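Local coordinates for protein trehalose-6-phosphate phosphatase (Neosartorya fumigata, PDB 5DXL) that belongs to the trehalose-phosphatase family of the HAD clan, with a core sheet of mainly parallel strands flanked by helices, at residues T220-F225 with K248-S253; L22-Y27 with W63-R68. One frame throughout, in Å; residues are numbered along the deposited sequence.

Interaction 1: T220-F225 with K248-S253; sequences TDEDMF and KQTEAS
The carboxylate oxygen OE2 of E222 is gripped twice, by T250 OG1 at 2.7 Å and by a water whose oxygen also stands 2.7 Å from it. The contact joins helix 222-229, in the HAD-type core, to the loop between strands 238-243 and 254-256, where T250 forms an ST turn. The other oxygen, OE1, takes the backbone N of E251 at 2.7 Å in a nearly straight bond (174°). Toward the loop each oxygen uses its syn lone pair, OE1 for E251 N and OE2 for T250 OG1, so the carboxylate clasps the loop like a fork and its rotation is fixed. The bend at chi2 (-70°) turns the E222 chain toward the loop, crossing the T250 side chain at about a right angle. T250 OG1 is itself bonded twice, donating to E222 and accepting from A252 N at 3.0 Å. The water continues to K248 NZ, whose direct partners include T242 OG1, while the far end of E251 leaves the contact for K229. E222 OE1 also lies at the edge of the F225 ring, in its plane; D221 O is over the centre of one face. The methyl CB of A252 makes a CH-pi contact on the opposite face, 3.9 Å from the ring centroid and 18° off its normal.

Interaction 2: L22-Y27 with W63-R68; sequences LFMFDY and WIISGR
F25 is held through both its backbone N and O, the N donating to W63 O at 2.9 Å and the O accepting from I65 N at 2.8 Å. W63 N completes the series on F23 O. Side chains then pair on the two faces of the sheet. On one, M24 and I65 lie side by side pointing the same way, with I65 CD1 3.8 Å from M24 CB; on this face, too, L22 CD1 comes obliquely to the indole of W63, 4.0 Å from its CD1. On the other, I64 CD1 comes to the edge of the F25 ring, near its plane, 4.0 Å from CD2, while I64 CG2 rests on Y27 CB. The pairing is the parallel neighbouring of a beta-alpha-beta unit, strand 21-25, helix 45-56 and strand 60-65, at the centre of the HAD core sheet; strand 211-216 flanks the first strand on its other side. Helix 190-199 packs over the face that carries M24, W63 and I65. Beyond I65 the second segment runs on as a loop. The sequence from D26 to D28 is consistent with the first HAD motif. With chi1 at -165° the D26 carboxylate lies beside its own carbonyl carbon, which brings OD1 to Y27 N, 2.8 Å away and above the carboxylate plane. A water donates to the same OD1 and accepts from G67 N. S66 OG takes R68 N at 2.9 Å, an ST turn that shapes the second loop, and the R68 guanidinium forms a salt bridge to D28 through NE.

The two contacts illustrate how segments at or beyond strands 21-25, 60-65, 211-216 and 238-243 gather at the C-terminal ends of these parallel strands. Their centres are 14 Å apart, yet they touch: D26 OD2 and D221 OD2, two like-charged carboxylate oxygens, lie 2.5 Å from each other. On the apolar side, SE of selenomethionine M224 from interaction 1 packs 3.9 Å from I65 CD1 of interaction 2. K190 spans the two, forming salt bridges with D221 OD1 and D26 OD1; its NZ also bonds I65 O, thus bridging two acceptors that lie close without bonding to each other. D26 OD2 is also near carboxylate oxygens of D217 and D218. Such a cluster is consistent with the acidic site of HAD proteins, which commonly holds a magnesium ion.

Interaction 1: T220-F225 with K248-S253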
loop_
_atom_site.group_PDB
_atom_site.type_symbol
_atom_site.label_atom_id
_atom_site.label_comp_id
_atom_site.label_asym_id
_atom_site.label_seq_id
_atom_site.Cartn_x
_atom_site.Cartn_y
_atom_site.Cartn_z
ATOM N N THR A 220 -5.597 1.070 5.249
ATOM C CA THR A 220 -4.923 1.695 4.116
ATOM C C THR A 220 -4.964 0.797 2.879
ATOM O O THR A 220 -5.014 1.278 1.745
ATOM C CB THR A 220 -3.442 2.051 4.445
ATOM O OG1 THR A 220 -2.575 0.945 4.151
ATOM C CG2 THR A 220 -3.300 2.437 5.906
ATOM N N ASP A 221 -4.943 -0.513 3.097
ATOM C CA ASP A 221 -4.991 -1.456 1.997
ATOM C C ASP A 221 -6.336 -1.440 1.283
ATOM O O ASP A 221 -6.417 -1.792 0.107
ATOM C CB ASP A 221 -4.681 -2.860 2.508
ATOM C CG ASP A 221 -3.246 -3.001 2.939
ATOM O OD1 ASP A 221 -2.383 -2.328 2.341
ATOM O OD2 ASP A 221 -2.988 -3.794 3.864
ATOM N N GLU A 222 -7.377 -1.033 1.995
ATOM C CA GLU A 222 -8.706 -0.873 1.407
ATOM C C GLU A 222 -8.675 0.035 0.178
ATOM O O GLU A 222 -9.433 -0.164 -0.769
ATOM C CB GLU A 222 -9.689 -0.332 2.452
ATOM C CG GLU A 222 -9.991 -1.331 3.567
ATOM C CD GLU A 222 -10.830 -2.502 3.076
ATOM O OE1 GLU A 222 -11.789 -2.266 2.311
ATOM O OE2 GLU A 222 -10.523 -3.655 3.442
ATOM N N ASP A 223 -7.773 1.012 0.173
ATOM C CA ASP A 223 -7.708 1.948 -0.948
ATOM C C ASP A 223 -7.184 1.263 -2.217
ATOM O O ASP A 223 -7.545 1.653 -3.329
ATOM C CB ASP A 223 -6.851 3.166 -0.580
ATOM C CG ASP A 223 -7.563 4.114 0.394
ATOM O OD1 ASP A 223 -8.813 4.225 0.335
ATOM O OD2 ASP A 223 -6.868 4.749 1.220
HETATM N N MSE A 224 -6.348 0.231 -2.062
HETATM C CA MSE A 224 -5.919 -0.573 -3.210
HETATM C C MSE A 224 -7.122 -1.280 -3.827
HETATM O O MSE A 224 -7.263 -1.307 -5.051
HETATM C CB MSE A 224 -4.862 -1.610 -2.812
HETATM C CG MSE A 224 -3.575 -0.995 -2.298
HETATM SE SE MSE A 224 -2.097 -2.268 -2.266
HETATM C CE MSE A 224 -2.765 -3.477 -0.867
ATOM N N PHE A 225 -7.967 -1.861 -2.976
ATOM C CA PHE A 225 -9.139 -2.596 -3.460
ATOM C C PHE A 225 -10.090 -1.639 -4.179
ATOM O O PHE A 225 -10.628 -1.968 -5.239
ATOM C CB PHE A 225 -9.885 -3.299 -2.319
ATOM C CG PHE A 225 -9.011 -4.140 -1.421
ATOM C CD1 PHE A 225 -7.929 -4.856 -1.920
ATOM C CD2 PHE A 225 -9.285 -4.210 -0.059
ATOM C CE1 PHE A 225 -7.128 -5.627 -1.073
ATOM C CE2 PHE A 225 -8.495 -4.971 0.795
ATOM C CZ PHE A 225 -7.416 -5.686 0.292
ATOM N N LYS A 248 -15.739 -9.616 8.021
ATOM C CA LYS A 248 -15.109 -8.300 7.902
ATOM C C LYS A 248 -15.675 -7.522 6.719
ATOM O O LYS A 248 -15.735 -8.019 5.593
ATOM C CB LYS A 248 -13.593 -8.453 7.762
ATOM C CG LYS A 248 -12.841 -7.164 7.455
ATOM C CD LYS A 248 -11.351 -7.444 7.303
ATOM C CE LYS A 248 -10.579 -6.205 6.892
ATOM N NZ LYS A 248 -9.111 -6.489 6.961
ATOM N N GLN A 249 -16.113 -6.300 6.986
ATOM C CA GLN A 249 -16.603 -5.425 5.942
ATOM C C GLN A 249 -15.398 -4.855 5.198
ATOM O O GLN A 249 -14.459 -4.355 5.820
ATOM C CB GLN A 249 -17.460 -4.318 6.552
ATOM C CG GLN A 249 -18.193 -3.466 5.552
ATOM C CD GLN A 249 -19.199 -2.553 6.237
ATOM O OE1 GLN A 249 -20.002 -3.005 7.057
ATOM N NE2 GLN A 249 -19.145 -1.264 5.920
ATOM N N THR A 250 -15.424 -4.956 3.876
ATOM C CA THR A 250 -14.245 -4.635 3.076
ATOM C C THR A 250 -14.624 -4.265 1.643
ATOM O O THR A 250 -15.678 -4.664 1.136
ATOM C CB THR A 250 -13.264 -5.833 3.065
ATOM O OG1 THR A 250 -12.093 -5.513 2.297
ATOM C CG2 THR A 250 -13.928 -7.062 2.465
ATOM N N GLU A 251 -13.749 -3.500 0.998
ATOM C CA GLU A 251 -13.854 -3.236 -0.434
ATOM C C GLU A 251 -13.362 -4.416 -1.284
ATOM O O GLU A 251 -13.618 -4.474 -2.482
ATOM C CB GLU A 251 -13.055 -1.982 -0.804
ATOM C CG GLU A 251 -13.549 -0.693 -0.166
ATOM C CD GLU A 251 -14.748 -0.102 -0.887
ATOM O OE1 GLU A 251 -14.966 -0.434 -2.071
ATOM O OE2 GLU A 251 -15.471 0.702 -0.267
ATOM N N ALA A 252 -12.649 -5.348 -0.656
ATOM C CA ALA A 252 -12.209 -6.565 -1.330
ATOM C C ALA A 252 -13.404 -7.447 -1.674
ATOM O O ALA A 252 -14.495 -7.253 -1.135
ATOM C CB ALA A 252 -11.226 -7.341 -0.445
ATOM N N SER A 253 -13.178 -8.409 -2.566
ATOM C CA SER A 253 -14.211 -9.366 -2.981
ATOM C C SER A 253 -14.044 -10.715 -2.287
ATOM O O SER A 253 -14.937 -11.559 -2.328
ATOM C CB SER A 253 -14.177 -9.566 -4.500
ATOM O OG SER A 253 -14.409 -8.343 -5.176
HETATM O O HOH W 1 -8.259 -4.591 4.574
#

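Interaction 2: L22-Y27 with W63-R68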
loop_
_atom_site.group_PDB
_atom_site.type_symbol
_atom_site.label_atom_id
_atom_site.label_comp_id
_atom_site.label_asym_id
_atom_site.label_seq_id
_atom_site.Cartn_x
_atom_site.Cartn_y
_atom_site.Cartn_z
ATOM N N LEU A 22 -0.105 -9.509 -12.355
ATOM C CA LEU A 22 0.301 -8.429 -11.457
ATOM C C LEU A 22 -0.043 -8.798 -10.025
ATOM O O LEU A 22 -1.177 -9.188 -9.746
ATOM C CB LEU A 22 -0.385 -7.121 -11.839
ATOM C CG LEU A 22 -0.221 -5.946 -10.877
ATOM C CD1 LEU A 22 1.235 -5.487 -10.782
ATOM C CD2 LEU A 22 -1.114 -4.791 -11.315
ATOM N N PHE A 23 0.948 -8.702 -9.140
ATOM C CA PHE A 23 0.756 -8.973 -7.709
ATOM C C PHE A 23 1.075 -7.730 -6.895
ATOM O O PHE A 23 2.120 -7.107 -7.099
ATOM C CB PHE A 23 1.661 -10.119 -7.245
ATOM C CG PHE A 23 1.325 -11.455 -7.851
ATOM C CD1 PHE A 23 0.508 -12.344 -7.180
ATOM C CD2 PHE A 23 1.853 -11.831 -9.081
ATOM C CE1 PHE A 23 0.204 -13.583 -7.730
ATOM C CE2 PHE A 23 1.544 -13.066 -9.638
ATOM C CZ PHE A 23 0.737 -13.946 -8.962
HETATM N N MSE A 24 0.181 -7.339 -5.993
HETATM C CA MSE A 24 0.457 -6.226 -5.097
HETATM C C MSE A 24 0.157 -6.677 -3.671
HETATM O O MSE A 24 -0.996 -6.968 -3.339
HETATM C CB MSE A 24 -0.376 -4.996 -5.500
HETATM C CG MSE A 24 -0.037 -4.509 -6.908
HETATM SE SE MSE A 24 -1.066 -2.954 -7.546
HETATM C CE MSE A 24 -2.833 -3.733 -7.619
ATOM N N PHE A 25 1.199 -6.747 -2.848
ATOM C CA PHE A 25 1.083 -7.233 -1.472
ATOM C C PHE A 25 1.473 -6.182 -0.454
ATOM O O PHE A 25 2.568 -5.634 -0.549
ATOM C CB PHE A 25 2.027 -8.422 -1.227
ATOM C CG PHE A 25 1.884 -9.556 -2.202
ATOM C CD1 PHE A 25 0.642 -9.980 -2.648
ATOM C CD2 PHE A 25 3.006 -10.206 -2.653
ATOM C CE1 PHE A 25 0.542 -11.056 -3.541
ATOM C CE2 PHE A 25 2.914 -11.290 -3.529
ATOM C CZ PHE A 25 1.690 -11.717 -3.963
ATOM N N ASP A 26 0.622 -5.935 0.539
ATOM C CA ASP A 26 1.109 -5.318 1.765
ATOM C C ASP A 26 2.045 -6.347 2.406
ATOM O O ASP A 26 1.982 -7.534 2.078
ATOM C CB ASP A 26 -0.066 -4.931 2.681
ATOM C CG ASP A 26 0.324 -3.969 3.808
ATOM O OD1 ASP A 26 1.498 -3.600 3.949
ATOM O OD2 ASP A 26 -0.585 -3.569 4.562
ATOM N N TYR A 27 2.933 -5.900 3.293
ATOM C CA TYR A 27 3.855 -6.834 3.931
ATOM C C TYR A 27 3.371 -7.206 5.346
ATOM O O TYR A 27 2.859 -8.305 5.563
ATOM C CB TYR A 27 5.287 -6.262 3.972
ATOM C CG TYR A 27 6.213 -7.188 4.703
ATOM C CD1 TYR A 27 6.508 -8.440 4.178
ATOM C CD2 TYR A 27 6.746 -6.841 5.935
ATOM C CE1 TYR A 27 7.325 -9.327 4.855
ATOM C CE2 TYR A 27 7.569 -7.724 6.627
ATOM C CZ TYR A 27 7.846 -8.962 6.080
ATOM O OH TYR A 27 8.658 -9.844 6.750
ATOM N N TRP A 63 4.921 -6.839 -6.573
ATOM C CA TRP A 63 5.138 -5.612 -5.811
ATOM C C TRP A 63 4.874 -5.798 -4.329
ATOM O O TRP A 63 3.860 -6.393 -3.940
ATOM C CB TRP A 63 4.237 -4.488 -6.336
ATOM C CG TRP A 63 4.767 -3.903 -7.605
ATOM C CD1 TRP A 63 4.546 -4.353 -8.870
ATOM C CD2 TRP A 63 5.643 -2.780 -7.718
ATOM N NE1 TRP A 63 5.226 -3.561 -9.778
ATOM C CE2 TRP A 63 5.906 -2.589 -9.089
ATOM C CE3 TRP A 63 6.220 -1.908 -6.790
ATOM C CZ2 TRP A 63 6.720 -1.557 -9.553
ATOM C CZ3 TRP A 63 7.035 -0.886 -7.255
ATOM C CH2 TRP A 63 7.274 -0.723 -8.625
ATOM N N ILE A 64 5.791 -5.281 -3.511
ATOM C CA ILE A 64 5.583 -5.160 -2.070
ATOM C C ILE A 64 5.295 -3.678 -1.786
ATOM O O ILE A 64 6.109 -2.818 -2.132
ATOM C CB ILE A 64 6.820 -5.620 -1.263
ATOM C CG1 ILE A 64 7.314 -7.004 -1.702
ATOM C CG2 ILE A 64 6.534 -5.610 0.251
ATOM C CD1 ILE A 64 6.249 -8.084 -1.657
ATOM N N ILE A 65 4.140 -3.381 -1.184
ATOM C CA ILE A 65 3.706 -2.001 -0.962
ATOM C C ILE A 65 3.513 -1.819 0.532
ATOM O O ILE A 65 2.526 -2.268 1.095
ATOM C CB ILE A 65 2.424 -1.696 -1.752
ATOM C CG1 ILE A 65 2.646 -2.004 -3.235
ATOM C CG2 ILE A 65 2.012 -0.229 -1.587
ATOM C CD1 ILE A 65 1.375 -1.960 -4.063
ATOM N N SER A 66 4.479 -1.165 1.171
ATOM C CA SER A 66 4.661 -1.273 2.618
ATOM C C SER A 66 4.957 0.054 3.311
ATOM O O SER A 66 5.517 0.968 2.713
ATOM C CB SER A 66 5.801 -2.265 2.889
ATOM O OG SER A 66 6.171 -2.295 4.254
ATOM N N GLY A 67 4.567 0.154 4.586
ATOM C CA GLY A 67 4.926 1.312 5.381
ATOM C C GLY A 67 6.360 1.264 5.883
ATOM O O GLY A 67 6.873 2.251 6.418
ATOM N N ARG A 68 7.016 0.123 5.700
ATOM C CA ARG A 68 8.371 -0.057 6.212
ATOM C C ARG A 68 9.375 0.869 5.551
ATOM O O ARG A 68 9.198 1.284 4.402
ATOM C CB ARG A 68 8.836 -1.503 5.999
ATOM C CG ARG A 68 8.103 -2.529 6.815
ATOM C CD ARG A 68 8.663 -2.635 8.216
ATOM N NE ARG A 68 8.212 -3.867 8.837
ATOM C CZ ARG A 68 8.805 -4.447 9.871
ATOM N NH1 ARG A 68 9.883 -3.896 10.417
ATOM N NH2 ARG A 68 8.318 -5.583 10.352
HETATM O O HOH W 2 2.557 -1.606 5.916
#